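Local coordinates for protein trans-2-enoyl-CoA reductase [NADH] (Treponema denticola ATCC 35405, PDB 4GGO) that reduces the carbon-carbon double bond of trans-2-enoyl-CoA thioesters such as crotonyl-CoA with NADH, a step of bacterial fatty acid synthesis, at residues R317-A320 with E321-R325. Sequence-based numbering, arbitrary orientation.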
# COMPACT_ATOMS: atom_id res chain seq x y z
N ARG A 317 12.73 -1.05 -5.18
CA ARG A 317 13.51 -2.27 -4.97
C ARG A 317 12.78 -3.48 -5.53
O ARG A 317 13.39 -4.38 -6.10
CB ARG A 317 13.84 -2.48 -3.49
CG ARG A 317 14.58 -3.78 -3.20
CD ARG A 317 15.41 -3.71 -1.92
NE ARG A 317 14.59 -3.70 -0.71
CZ ARG A 317 14.20 -4.79 -0.06
NH1 ARG A 317 14.55 -5.99 -0.51
NH2 ARG A 317 13.46 -4.69 1.04
N LEU A 318 11.46 -3.49 -5.36
CA LEU A 318 10.61 -4.55 -5.90
C LEU A 318 10.75 -4.67 -7.41
O LEU A 318 10.94 -5.76 -7.94
CB LEU A 318 9.15 -4.31 -5.53
CG LEU A 318 8.12 -5.25 -6.17
CD1 LEU A 318 8.28 -6.67 -5.65
CD2 LEU A 318 6.71 -4.73 -5.93
N TYR A 319 10.65 -3.54 -8.11
CA TYR A 319 10.77 -3.52 -9.56
C TYR A 319 12.17 -3.93 -10.01
O TYR A 319 12.34 -4.78 -10.88
CB TYR A 319 10.45 -2.13 -10.11
CG TYR A 319 8.99 -1.85 -10.36
CD1 TYR A 319 8.09 -1.69 -9.31
CD2 TYR A 319 8.50 -1.71 -11.66
CE1 TYR A 319 6.75 -1.42 -9.55
CE2 TYR A 319 7.17 -1.45 -11.91
CZ TYR A 319 6.29 -1.30 -10.85
OH TYR A 319 4.96 -1.03 -11.09
N ALA A 320 13.18 -3.31 -9.40
CA ALA A 320 14.56 -3.48 -9.84
C ALA A 320 15.17 -4.82 -9.43
O ALA A 320 15.99 -5.38 -10.16
CB ALA A 320 15.41 -2.33 -9.33
N GLU A 321 14.78 -5.33 -8.26
CA GLU A 321 15.44 -6.50 -7.69
C GLU A 321 14.56 -7.75 -7.60
O GLU A 321 14.99 -8.77 -7.06
CB GLU A 321 16.02 -6.17 -6.32
CG GLU A 321 17.23 -5.24 -6.35
CD GLU A 321 18.51 -5.96 -6.69
OE1 GLU A 321 19.27 -6.32 -5.76
OE2 GLU A 321 18.77 -6.18 -7.90
N ARG A 322 13.34 -7.67 -8.11
CA ARG A 322 12.45 -8.83 -8.14
C ARG A 322 11.81 -9.02 -9.51
O ARG A 322 11.99 -10.05 -10.16
CB ARG A 322 11.36 -8.72 -7.07
CG ARG A 322 11.86 -8.69 -5.64
CD ARG A 322 12.52 -10.00 -5.23
NE ARG A 322 12.76 -10.05 -3.79
CZ ARG A 322 13.80 -9.48 -3.19
NH1 ARG A 322 14.69 -8.80 -3.90
NH2 ARG A 322 13.94 -9.58 -1.87
N LEU A 323 11.05 -8.01 -9.95
CA LEU A 323 10.28 -8.11 -11.18
C LEU A 323 11.15 -8.02 -12.43
O LEU A 323 11.03 -8.83 -13.35
CB LEU A 323 9.19 -7.04 -11.22
CG LEU A 323 8.22 -7.01 -10.03
CD1 LEU A 323 7.18 -5.92 -10.23
CD2 LEU A 323 7.56 -8.37 -9.84
N TYR A 324 12.03 -7.02 -12.47
CA TYR A 324 12.82 -6.76 -13.67
C TYR A 324 14.32 -6.81 -13.37
O TYR A 324 14.97 -5.77 -13.25
CB TYR A 324 12.42 -5.43 -14.29
CG TYR A 324 10.93 -5.33 -14.53
CD1 TYR A 324 10.34 -5.92 -15.64
CD2 TYR A 324 10.11 -4.65 -13.63
CE1 TYR A 324 8.97 -5.84 -15.85
CE2 TYR A 324 8.74 -4.57 -13.83
CZ TYR A 324 8.18 -5.16 -14.94
OH TYR A 324 6.82 -5.08 -15.15
N ARG A 325 14.84 -8.03 -13.25
CA ARG A 325 16.24 -8.25 -12.93
C ARG A 325 17.05 -8.60 -14.18
O ARG A 325 16.50 -9.05 -15.18
CB ARG A 325 16.38 -9.39 -11.92
CG ARG A 325 15.71 -9.13 -10.59
CD ARG A 325 15.51 -10.43 -9.83
NE ARG A 325 16.74 -11.19 -9.70
CZ ARG A 325 17.56 -11.11 -8.66
NH1 ARG A 325 17.27 -10.30 -7.65
NH2 ARG A 325 18.67 -11.84 -8.62
O HOH W 1 16.68 -7.39 -2.28
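Leu318 O takes two backbone donors at the last turn of its helix: Leu323 N, 3.0 Å from Leu318 O and close to straight at 166°, and Arg322 N, a weaker, bent bond. Tyr324 N repeats the five-residue step, 2.8 Å from Tyr319 O, whereas Glu321 N still makes the ordinary four-residue bond to Arg317 O. The helix thus widens into a pi-type turn before Tyr324 leaves it. Five residues apart, Tyr319 and Tyr324 run side by side in the same direction, their ring planes 33° apart, with Tyr324 CE2 3.6 Å from Tyr319 CD2; Leu323 CD1 lies over one face of the Tyr319 ring. Glu321 O is gripped from opposite faces of its carbonyl plane, by Arg325 NH1 at 2.8 Å and by Arg322 NH1. A bend at chi2 (-66°) folds Arg322 back for this bond. Its NH1 also shares a water with Arg317 NH1, and although Arg317 NH1 and Arg322 NH2 are only 3.9 Å apart, Asp342 forms salt bridges with both and probably offsets their charges. Glu309 pairs with Arg317 NH2 and Asp327 with Arg325 NH2 in further salt bridges, and Arg339 O accepts from Arg322 NH2. This end of helix 311-323 packs against the Rossmann-type parallel sheet: Leu318 and Leu323 touch Leu230 of strand 227-233 and Ile338 of strand 338-339, while Tyr319 meets Thr69 and Ala70 of helix 61-74.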